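Local coordinates for avidin-related protein 4/5 (Gallus gallus, PDB 1Y55) that binds biotin, very probably with the high affinity of the avidin family, as a homotetramer of eight-stranded beta barrels, at residues C4-K9 and M18-V23; G31-A36 and V66-S71; K88-T93 and N117-S122; M94-S99 and K109-G114. The protein carries 1 engineered substitution. All coordinates share one frame; numbering follows the deposited sequence. Where two conformers were deposited one is given.

Contact 1 (C4-K9 and M18-V23); sequences CSLTGK and MTIRAV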
# COMPACT_ATOMS: atom_id res chain seq x y z
N CYS A 4 22.18 -12.66 -7.81
CA CYS A 4 22.05 -11.41 -7.01
C CYS A 4 22.01 -11.85 -5.51
O CYS A 4 21.10 -12.60 -5.10
CB CYS A 4 20.73 -10.63 -7.40
SG CYS A 4 20.50 -8.88 -8.14
N SER A 5 23.00 -11.43 -4.72
CA SER A 5 22.98 -11.54 -3.26
C SER A 5 22.87 -10.12 -2.72
O SER A 5 23.47 -9.21 -3.29
CB SER A 5 24.28 -12.22 -2.75
OG SER A 5 24.52 -12.00 -1.37
N LEU A 6 22.14 -9.94 -1.62
CA LEU A 6 21.96 -8.61 -1.04
C LEU A 6 23.19 -8.12 -0.28
O LEU A 6 23.28 -6.94 0.07
CB LEU A 6 20.70 -8.55 -0.16
CG LEU A 6 19.34 -8.45 -0.86
CD1 LEU A 6 18.32 -7.68 -0.03
CD2 LEU A 6 19.45 -7.80 -2.21
N THR A 7 24.14 -9.00 -0.02
CA THR A 7 25.41 -8.60 0.61
C THR A 7 26.11 -7.44 -0.11
O THR A 7 26.28 -7.47 -1.32
CB THR A 7 26.35 -9.80 0.67
OG1 THR A 7 25.72 -10.86 1.40
CG2 THR A 7 27.63 -9.47 1.44
N GLY A 8 26.50 -6.43 0.66
CA GLY A 8 27.19 -5.26 0.17
C GLY A 8 26.50 -3.97 0.56
O GLY A 8 25.54 -3.96 1.32
N LYS A 9 26.99 -2.86 0.03
CA LYS A 9 26.45 -1.53 0.34
C LYS A 9 25.64 -1.02 -0.85
O LYS A 9 26.04 -1.18 -2.00
CB LYS A 9 27.60 -0.57 0.67
CG LYS A 9 27.20 0.73 1.38
CD LYS A 9 28.41 1.61 1.68
CE LYS A 9 29.29 1.07 2.79
NZ LYS A 9 28.70 1.28 4.13
N MET A 18 22.29 1.49 2.82
CA MET A 18 22.24 0.32 3.68
C MET A 18 23.40 -0.60 3.35
O MET A 18 23.89 -0.66 2.23
CB MET A 18 20.93 -0.41 3.62
CG MET A 18 20.64 -0.96 2.31
SD MET A 18 19.09 -2.04 2.40
CE MET A 18 19.10 -2.63 0.75
N THR A 19 23.81 -1.33 4.37
CA THR A 19 24.90 -2.26 4.30
C THR A 19 24.40 -3.60 4.79
O THR A 19 23.92 -3.72 5.90
CB THR A 19 26.05 -1.79 5.18
OG1 THR A 19 26.40 -0.44 4.84
CG2 THR A 19 27.30 -2.62 4.93
N ILE A 20 24.51 -4.60 3.94
CA ILE A 20 24.02 -5.93 4.24
C ILE A 20 25.21 -6.87 4.35
O ILE A 20 26.12 -6.85 3.50
CB ILE A 20 23.02 -6.37 3.17
CG1 ILE A 20 21.78 -5.46 3.27
CG2 ILE A 20 22.63 -7.86 3.35
CD1 ILE A 20 20.70 -5.67 2.25
N ARG A 21 25.18 -7.72 5.37
CA ARG A 21 26.27 -8.64 5.65
C ARG A 21 26.02 -9.96 4.91
O ARG A 21 25.23 -10.01 3.96
CB ARG A 21 26.40 -8.82 7.17
CG ARG A 21 26.66 -7.51 7.94
CD ARG A 21 26.98 -7.72 9.41
NE ARG A 21 27.16 -6.47 10.16
CZ ARG A 21 26.19 -5.76 10.73
NH1 ARG A 21 24.93 -6.15 10.63
NH2 ARG A 21 26.48 -4.65 11.39
N ALA A 22 26.72 -11.03 5.30
CA ALA A 22 26.62 -12.30 4.60
C ALA A 22 25.20 -12.85 4.65
O ALA A 22 24.53 -12.77 5.67
CB ALA A 22 27.58 -13.29 5.21
N VAL A 23 24.78 -13.43 3.53
CA VAL A 23 23.50 -14.12 3.45
C VAL A 23 23.77 -15.59 3.75
O VAL A 23 24.63 -16.21 3.13
CB VAL A 23 22.90 -13.96 2.06
CG1 VAL A 23 21.59 -14.71 1.95
CG2 VAL A 23 22.68 -12.49 1.73
O HOH W 1 26.67 -13.52 1.21
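Ile20 is set against the backbone of Leu6: its CB lies 3.2 Å from Leu6 O, and its CD1 reaches Leu6 CB at 3.8 Å, the side chains running askew to each other. CG1 of Ile20 is anti to the carbonyl carbon (chi1 -66°), which lets CD1 extend toward Leu6 while CG2 stays near Leu6 O. Both side chains also touch Phe29 of strand 28-34. Thr7 works on the polar side. Its OG1 donates to Arg21 O at 2.7 Å, coming from above the carbonyl plane, 41° out of it, and so off the lone pairs. The same OG1 accepts from a water, 2.8 Å away, that in turn accepts from Val23 N, and Val23 CG2 packs 3.5 Å from Thr7 OG1. A valine in place of Thr7 would probably leave Arg21 O without its hydroxyl donor and the bridging water without one acceptor. Next to Thr7 the backbones pair: Gly8 N to Ile20 O and Ile20 N to Gly8 O are both 2.9 Å and nearly straight (170° at each hydrogen). Beyond them Lys9, bent at its last two torsions, turns NZ back to Thr19 OG1 in one of its two conformers. One antiparallel hydrogen-bonded pair followed by a non-hydrogen-bonded one, Lys9 with Thr19, belongs to the beta hairpin of strands 8-12 and 17-20, the first two of the avidin barrel.

Contact 2 (G31-A36 and V66-S71); sequences GTYLTA and VHWNFS. With BTN (biotin), chain C.
Trp68 drives the edge of its six-membered ring toward the face of Tyr33, an offset edge-to-face pair with planes at 90° and centroids 5.5 Å apart; the closest atoms are Trp68 CH2 and Tyr33 CD1, at 3.6 Å. Thr35 closes the tight part, its CG2 lying 3.7 Å from Trp68 CZ3. With OG1 anti to the backbone N (chi1 -177°), Thr35 presents methyl to indole and hydroxyl to biotin, whose N2 donates to OG1 at 2.9 Å in a nearly straight bond; Val37 O is the second partner of that hydroxyl. Tyr33 OH donates to biotin O3 at 2.7 Å, and biotin C9 lies over the centre of the indole face. Replacing Trp68 by an alanine is likely to strip the biotin chain of this flat wall and leave the face of Tyr33 without its edge partner. Packing is looser toward Phe70, whose CZ stands 4.0 Å from Thr35 CG2. On that partly exposed side, Ser71 OG donates to biotin O12, the carboxylate end, at 2.8 Å. Strand 47-53 lies between strands 28-34 and 61-67 in the sheet, its Ser47 touching Trp68 and Phe70, while Thr75 of strand 74-83 bonds Trp68 NE1.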
# COMPACT_ATOMS: atom_id res chain seq x y z
N GLY A 31 22.09 -6.37 8.73
CA GLY A 31 22.75 -5.22 8.20
C GLY A 31 22.40 -3.97 8.97
O GLY A 31 21.83 -4.01 10.06
N THR A 32 22.76 -2.85 8.38
CA THR A 32 22.44 -1.53 8.94
C THR A 32 21.86 -0.64 7.85
O THR A 32 22.09 -0.84 6.66
CB THR A 32 23.67 -0.86 9.55
OG1 THR A 32 24.63 -0.62 8.51
CG2 THR A 32 24.33 -1.72 10.62
N TYR A 33 21.11 0.35 8.30
CA TYR A 33 20.39 1.25 7.43
C TYR A 33 20.58 2.67 7.96
O TYR A 33 20.27 2.92 9.12
CB TYR A 33 18.90 0.88 7.39
CG TYR A 33 18.15 1.39 6.18
CD1 TYR A 33 17.77 2.72 6.06
CD2 TYR A 33 17.82 0.53 5.15
CE1 TYR A 33 17.08 3.18 4.94
CE2 TYR A 33 17.13 0.98 4.04
CZ TYR A 33 16.77 2.30 3.93
OH TYR A 33 16.10 2.70 2.80
N LEU A 34 21.08 3.56 7.11
CA LEU A 34 21.23 4.98 7.44
C LEU A 34 20.26 5.74 6.53
O LEU A 34 20.51 5.93 5.34
CB LEU A 34 22.67 5.46 7.24
CG LEU A 34 22.93 6.88 7.71
CD1 LEU A 34 22.66 7.05 9.20
CD2 LEU A 34 24.35 7.29 7.39
N THR A 35 19.10 6.10 7.07
CA THR A 35 18.12 6.82 6.29
C THR A 35 18.55 8.26 6.08
O THR A 35 19.08 8.90 6.98
CB THR A 35 16.72 6.73 6.89
OG1 THR A 35 15.81 7.42 6.01
CG2 THR A 35 16.62 7.35 8.30
N ALA A 36 18.30 8.78 4.87
CA ALA A 36 18.57 10.18 4.59
C ALA A 36 17.48 11.10 5.14
O ALA A 36 17.73 12.30 5.33
CB ALA A 36 18.69 10.39 3.09
N VAL A 66 13.51 -2.92 9.29
CA VAL A 66 14.40 -1.96 9.93
C VAL A 66 13.77 -1.52 11.24
O VAL A 66 12.68 -0.96 11.28
CB VAL A 66 14.64 -0.71 9.05
CG1 VAL A 66 15.65 0.20 9.74
CG2 VAL A 66 15.14 -1.11 7.68
N HIS A 67 14.48 -1.80 12.34
CA HIS A 67 14.12 -1.30 13.66
C HIS A 67 14.81 0.05 13.85
O HIS A 67 16.01 0.11 14.11
CB HIS A 67 14.52 -2.31 14.75
CG HIS A 67 14.57 -1.74 16.14
ND1 HIS A 67 13.68 -1.98 17.16
CD2 HIS A 67 15.49 -0.89 16.64
CE1 HIS A 67 14.08 -1.32 18.25
NE2 HIS A 67 15.16 -0.64 17.95
N TRP A 68 14.08 1.14 13.71
CA TRP A 68 14.69 2.46 13.84
C TRP A 68 15.15 2.64 15.29
O TRP A 68 14.38 2.44 16.23
CB TRP A 68 13.70 3.55 13.43
CG TRP A 68 13.26 3.35 12.01
CD1 TRP A 68 12.03 2.93 11.60
CD2 TRP A 68 14.07 3.44 10.82
NE1 TRP A 68 12.01 2.79 10.23
CE2 TRP A 68 13.25 3.09 9.73
CE3 TRP A 68 15.41 3.80 10.56
CZ2 TRP A 68 13.71 3.10 8.42
CZ3 TRP A 68 15.86 3.81 9.26
CH2 TRP A 68 15.02 3.47 8.21
N ASN A 69 16.41 3.04 15.47
CA ASN A 69 16.98 3.18 16.80
C ASN A 69 16.71 4.52 17.44
O ASN A 69 17.16 4.78 18.55
CB ASN A 69 18.49 2.91 16.77
CG ASN A 69 18.83 1.44 16.88
OD1 ASN A 69 17.96 0.56 16.95
ND2 ASN A 69 20.13 1.17 16.89
N PHE A 70 15.99 5.39 16.75
CA PHE A 70 15.75 6.76 17.18
C PHE A 70 14.27 7.13 17.19
O PHE A 70 13.94 8.29 17.43
CB PHE A 70 16.54 7.73 16.30
CG PHE A 70 16.20 7.61 14.84
CD1 PHE A 70 16.86 6.70 14.03
CD2 PHE A 70 15.21 8.39 14.27
CE1 PHE A 70 16.55 6.58 12.68
CE2 PHE A 70 14.89 8.27 12.92
CZ PHE A 70 15.56 7.36 12.13
N SER A 71 13.38 6.17 16.93
CA SER A 71 11.96 6.40 17.03
C SER A 71 11.28 5.09 17.41
O SER A 71 11.94 4.05 17.48
CB SER A 71 11.40 6.94 15.72
OG SER A 71 11.31 5.89 14.79
C11 BTN C . 11.33 7.57 11.33
O11 BTN C . 11.02 8.63 10.53
O12 BTN C . 10.96 7.51 12.56
C10 BTN C . 12.12 6.44 10.82
C9 BTN C . 12.79 6.67 9.49
C8 BTN C . 11.89 6.31 8.31
C7 BTN C . 12.60 6.53 6.97
C2 BTN C . 11.79 6.01 5.75
S1 BTN C . 11.68 4.24 5.63
C6 BTN C . 10.94 4.45 4.00
C5 BTN C . 11.74 5.56 3.33
N1 BTN C . 12.93 5.08 2.65
C3 BTN C . 14.03 5.56 3.22
O3 BTN C . 15.25 5.26 2.80
N2 BTN C . 13.75 6.34 4.23
C4 BTN C . 12.32 6.50 4.40

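Contact 3 (K88-T93 and N117-S122); sequences KEVLKT and NFTRLS. Engineered in segment 117-122: Ser122 (natural residue Cys).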
# COMPACT_ATOMS: atom_id res chain seq x y z
N LYS A 88 24.55 -5.38 -14.20
CA LYS A 88 24.26 -4.40 -13.17
C LYS A 88 23.02 -4.79 -12.37
O LYS A 88 22.03 -5.26 -12.93
CB LYS A 88 24.05 -3.03 -13.79
CG LYS A 88 23.95 -1.91 -12.77
CD LYS A 88 23.76 -0.58 -13.48
CE LYS A 88 22.33 -0.38 -13.93
NZ LYS A 88 21.51 0.39 -12.94
N GLU A 89 23.10 -4.60 -11.05
CA GLU A 89 22.04 -5.00 -10.14
C GLU A 89 21.23 -3.81 -9.63
O GLU A 89 21.77 -2.76 -9.30
CB GLU A 89 22.63 -5.76 -8.96
CG GLU A 89 23.23 -7.08 -9.42
CD GLU A 89 23.98 -7.85 -8.35
OE1 GLU A 89 24.39 -7.25 -7.36
OE2 GLU A 89 24.18 -9.06 -8.52
N VAL A 90 19.93 -3.99 -9.58
CA VAL A 90 19.01 -3.01 -9.02
C VAL A 90 18.08 -3.74 -8.07
O VAL A 90 17.57 -4.82 -8.39
CB VAL A 90 18.16 -2.32 -10.13
CG1 VAL A 90 17.08 -1.41 -9.54
CG2 VAL A 90 19.04 -1.53 -11.10
N LEU A 91 17.84 -3.15 -6.91
CA LEU A 91 16.75 -3.60 -6.04
C LEU A 91 15.55 -2.70 -6.27
O LEU A 91 15.63 -1.49 -6.07
CB LEU A 91 17.09 -3.57 -4.56
CG LEU A 91 18.44 -4.14 -4.13
CD1 LEU A 91 18.60 -4.03 -2.64
CD2 LEU A 91 18.58 -5.58 -4.60
N LYS A 92 14.43 -3.29 -6.68
CA LYS A 92 13.15 -2.60 -6.75
C LYS A 92 12.38 -2.99 -5.50
O LYS A 92 12.19 -4.17 -5.25
CB LYS A 92 12.38 -3.03 -8.01
CG LYS A 92 13.06 -2.66 -9.32
CD LYS A 92 13.08 -1.17 -9.59
CE LYS A 92 11.71 -0.65 -10.03
NZ LYS A 92 11.74 0.80 -10.32
N THR A 93 11.98 -2.01 -4.70
CA THR A 93 11.30 -2.27 -3.45
C THR A 93 10.09 -1.40 -3.23
O THR A 93 9.96 -0.29 -3.77
CB THR A 93 12.23 -2.09 -2.21
OG1 THR A 93 12.47 -0.70 -1.94
CG2 THR A 93 13.56 -2.77 -2.39
N ASN A 117 14.18 2.53 -5.05
CA ASN A 117 15.07 1.84 -5.96
C ASN A 117 16.48 1.94 -5.42
O ASN A 117 16.92 3.04 -5.08
CB ASN A 117 14.95 2.50 -7.34
CG ASN A 117 13.50 2.49 -7.84
OD1 ASN A 117 12.86 1.47 -7.79
ND2 ASN A 117 12.99 3.63 -8.29
N PHE A 118 17.18 0.81 -5.32
CA PHE A 118 18.54 0.78 -4.79
C PHE A 118 19.51 0.32 -5.87
O PHE A 118 19.21 -0.59 -6.65
CB PHE A 118 18.71 -0.20 -3.61
CG PHE A 118 17.91 0.12 -2.36
CD1 PHE A 118 18.55 0.61 -1.22
CD2 PHE A 118 16.55 -0.13 -2.28
CE1 PHE A 118 17.85 0.86 -0.04
CE2 PHE A 118 15.85 0.11 -1.10
CZ PHE A 118 16.50 0.60 0.02
N THR A 119 20.70 0.92 -5.85
CA THR A 119 21.82 0.45 -6.66
C THR A 119 23.05 0.36 -5.77
O THR A 119 23.11 0.91 -4.68
CB THR A 119 22.08 1.39 -7.85
OG1 THR A 119 22.28 2.73 -7.38
CG2 THR A 119 20.89 1.43 -8.82
N ARG A 120 24.06 -0.38 -6.24
CA ARG A 120 25.23 -0.63 -5.42
C ARG A 120 26.09 0.60 -5.24
O ARG A 120 26.23 1.42 -6.15
CB ARG A 120 26.08 -1.77 -6.02
CG ARG A 120 25.44 -3.14 -5.83
CD ARG A 120 26.42 -4.28 -6.08
NE ARG A 120 25.82 -5.61 -5.95
CZ ARG A 120 25.63 -6.27 -4.81
NH1 ARG A 120 25.10 -7.48 -4.82
NH2 ARG A 120 25.93 -5.72 -3.64
N LEU A 121 26.67 0.74 -4.07
CA LEU A 121 27.48 1.93 -3.87
C LEU A 121 28.68 1.94 -4.83
O LEU A 121 28.91 2.94 -5.53
CB LEU A 121 27.86 2.13 -2.41
CG LEU A 121 28.87 3.26 -2.23
CD1 LEU A 121 28.19 4.59 -2.50
CD2 LEU A 121 29.51 3.27 -0.86
N SER A 122 29.39 0.82 -4.89
CA SER A 122 30.59 0.69 -5.71
C SER A 122 30.43 -0.40 -6.77
O SER A 122 29.70 -1.39 -6.65
CB SER A 122 31.79 0.38 -4.82
OG SER A 122 32.97 0.21 -5.58
O HOH W 2 24.00 -1.31 -9.03
O HOH W 3 10.76 0.45 -6.41
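In one of its two conformers Arg120 turns the side of its guanidinium to Glu89, so that NE and NH1 both converge on OE1, each in a bent bond of 2.6 Å. OE1 lies 13° out of the guanidinium plane, against which the carboxylate is twisted 42°. NH1 comes on the syn lone pair of OE1, whereas NE meets this oxygen almost in line with its C-O bond. NH1 and NH2 also donate to Ser5 O and Thr7 O, which would help fix the group's rotation. Leu91 and Phe118 are inclined to each other, CB to CB at 3.9 Å; Thr93 OG1, hydrogen-bonded to Asn116 O, sits at the ring edge, 3.6 Å from Phe118 CE2. Leu91 and Phe118 form the antiparallel hydrogen-bonded pair joining strands 89-93 and 117-120, neighbours in the closed avidin barrel, with Phe118 N 2.9 Å from Leu91 O. On the face of Lys92 and Asn117 the lysine chain, bent at chi2 and chi3, curls back over the amide. Its NZ donates to Asn117 OD1 at 2.8 Å from above the carbonyl plane and has a second partner in Tyr115 OH of a neighbouring subunit; a water lies 2.7 Å from Asn117 OD1.

Contact 4 (M94-S99 and K109-G114); sequences MWLLRS and KATRVG. With BTN (biotin), chain C.
Trp95 and Gly114 form one rung of the antiparallel pairing between strands 94-98 and 111-114 of the avidin barrel; the two strand axes approach to 4.5 Å, their directions 161° apart. The backbone bonds recur at Leu97 with Arg112, where Leu97 N to Arg112 O is 2.8 Å, and finish with Ser99 N to Ala110 O. The indole of Trp95 is sandwiched: Gly114 CA makes a CH-pi contact 3.7 Å from the centroid of the six-membered ring, and biotin C6 sits over the opposite face, 3.2 Å from Trp95 CE2. Having CG between backbone N and carbonyl carbon (chi1 53°) folds the ring over Gly114, where a CB would clash with Trp95 CZ2. Apolar groups also cover two guanidiniums. Leu97 CD2 lies over a face of Arg112, 3.5 Å from its NH2, while NH1 is salt-bridged to Asp39. Ala110 CB is centred over a face of Arg98, 3.3 Å from its CZ, and Arg98 NH2 is salt-bridged to Asp107. The polar side is completed by water: one molecule accepts from Arg112 NE, donates to Leu97 O and is bonded to Ser99 OG; a second accepts from Arg98 NH1 at 3.0 Å and lies 2.8 Å from Thr111 OG1.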
# COMPACT_ATOMS: atom_id res chain seq x y z
N MET A 94 9.27 -1.89 -2.32
CA MET A 94 8.23 -1.12 -1.74
C MET A 94 8.24 -1.36 -0.25
O MET A 94 8.68 -2.41 0.22
CB MET A 94 6.91 -1.48 -2.40
CG MET A 94 6.96 -1.04 -3.87
SD MET A 94 5.53 -1.17 -4.73
CE MET A 94 4.69 0.42 -3.73
N TRP A 95 7.73 -0.38 0.48
CA TRP A 95 7.87 -0.37 1.92
C TRP A 95 6.58 0.06 2.60
O TRP A 95 5.75 0.78 2.04
CB TRP A 95 9.06 0.50 2.38
CG TRP A 95 9.09 1.90 1.88
CD1 TRP A 95 9.87 2.39 0.87
CD2 TRP A 95 8.35 3.03 2.38
NE1 TRP A 95 9.66 3.73 0.71
CE2 TRP A 95 8.74 4.16 1.63
CE3 TRP A 95 7.43 3.21 3.43
CZ2 TRP A 95 8.22 5.44 1.87
CZ3 TRP A 95 6.91 4.49 3.66
CH2 TRP A 95 7.31 5.58 2.88
N LEU A 96 6.46 -0.40 3.85
CA LEU A 96 5.44 0.07 4.80
C LEU A 96 6.18 0.58 6.04
O LEU A 96 7.01 -0.13 6.61
CB LEU A 96 4.49 -1.04 5.22
CG LEU A 96 3.64 -1.64 4.10
CD1 LEU A 96 2.89 -2.85 4.63
CD2 LEU A 96 2.67 -0.64 3.50
N LEU A 97 5.86 1.81 6.44
CA LEU A 97 6.43 2.47 7.61
C LEU A 97 5.32 2.56 8.66
O LEU A 97 4.32 3.27 8.46
CB LEU A 97 6.95 3.86 7.22
CG LEU A 97 7.29 4.85 8.33
CD1 LEU A 97 8.25 4.34 9.37
CD2 LEU A 97 7.86 6.11 7.70
N ARG A 98 5.49 1.80 9.74
CA ARG A 98 4.53 1.74 10.83
C ARG A 98 4.96 2.68 11.95
O ARG A 98 6.04 2.53 12.52
CB ARG A 98 4.46 0.32 11.37
CG ARG A 98 3.58 0.18 12.61
CD ARG A 98 2.12 0.39 12.33
NE ARG A 98 1.35 0.64 13.54
CZ ARG A 98 0.06 0.36 13.68
NH1 ARG A 98 -0.59 -0.36 12.78
NH2 ARG A 98 -0.58 0.77 14.76
N SER A 99 4.09 3.64 12.26
CA SER A 99 4.25 4.48 13.43
C SER A 99 3.56 3.86 14.64
O SER A 99 2.60 3.11 14.54
CB SER A 99 3.63 5.85 13.18
OG SER A 99 4.25 6.55 12.11
N LYS A 109 -4.43 5.41 11.05
CA LYS A 109 -3.51 6.43 10.54
C LYS A 109 -2.03 6.05 10.68
O LYS A 109 -1.16 6.90 10.48
CB LYS A 109 -3.75 7.77 11.26
CG LYS A 109 -3.16 7.89 12.67
CD LYS A 109 -3.88 8.94 13.49
CE LYS A 109 -3.66 10.34 12.95
NZ LYS A 109 -2.22 10.69 12.93
N ALA A 110 -1.75 4.81 11.05
CA ALA A 110 -0.40 4.44 11.48
C ALA A 110 0.54 3.92 10.40
O ALA A 110 1.70 3.65 10.72
CB ALA A 110 -0.48 3.43 12.62
N THR A 111 0.09 3.74 9.16
CA THR A 111 0.91 3.07 8.15
C THR A 111 1.08 3.90 6.89
O THR A 111 0.11 4.19 6.18
CB THR A 111 0.33 1.69 7.80
OG1 THR A 111 0.16 0.93 9.00
CG2 THR A 111 1.30 0.92 6.93
N ARG A 112 2.32 4.27 6.60
CA ARG A 112 2.69 4.94 5.35
C ARG A 112 3.28 3.91 4.37
O ARG A 112 3.81 2.87 4.79
CB ARG A 112 3.69 6.07 5.62
CG ARG A 112 2.99 7.31 6.18
CD ARG A 112 3.90 8.39 6.72
NE ARG A 112 4.57 7.95 7.94
CZ ARG A 112 5.41 8.70 8.64
NH1 ARG A 112 5.72 9.94 8.26
NH2 ARG A 112 5.97 8.19 9.73
N VAL A 113 3.15 4.21 3.09
CA VAL A 113 3.61 3.33 2.03
C VAL A 113 4.45 4.13 1.04
O VAL A 113 4.21 5.30 0.80
CB VAL A 113 2.40 2.62 1.33
CG1 VAL A 113 1.44 3.62 0.68
CG2 VAL A 113 2.85 1.57 0.33
N GLY A 114 5.40 3.46 0.41
CA GLY A 114 6.19 4.07 -0.64
C GLY A 114 7.06 3.06 -1.37
O GLY A 114 6.91 1.85 -1.21
C11 BTN C . 11.33 7.57 11.33
O11 BTN C . 11.02 8.63 10.53
O12 BTN C . 10.96 7.51 12.56
C10 BTN C . 12.12 6.44 10.82
C9 BTN C . 12.79 6.67 9.49
C8 BTN C . 11.89 6.31 8.31
C7 BTN C . 12.60 6.53 6.97
C2 BTN C . 11.79 6.01 5.75
S1 BTN C . 11.68 4.24 5.63
C6 BTN C . 10.94 4.45 4.00
C5 BTN C . 11.74 5.56 3.33
N1 BTN C . 12.93 5.08 2.65
C3 BTN C . 14.03 5.56 3.22
O3 BTN C . 15.25 5.26 2.80
N2 BTN C . 13.75 6.34 4.23
C4 BTN C . 12.32 6.50 4.40
O HOH W 4 3.79 5.77 9.60
O HOH W 5 0.22 -1.58 10.20

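How the contacts relate
Contacts 3 and 4 use the same two strands, 89-98 and 111-120, contact 3 at the start of the first and the end of the second, contact 4 the other way round, with centres about 21 Å apart on opposite sides of the chain's centre. Contact 1 meets contact 3 where strands 8-12 and 111-120 adjoin and so close the barrel: Lys9 O to Leu121 N is 2.9 Å. It joins contact 2 through the neighbouring strand, Thr19 O to Thr32 N at 2.9 Å. Contacts 2 and 4, centres about 15 Å apart, both touch biotin. Contact 3 borders the pocket, Phe118 CZ being 3.5 Å from Tyr33 OH, whereas the Met18 side chain of contact 1 stays about 8 Å from the ligand.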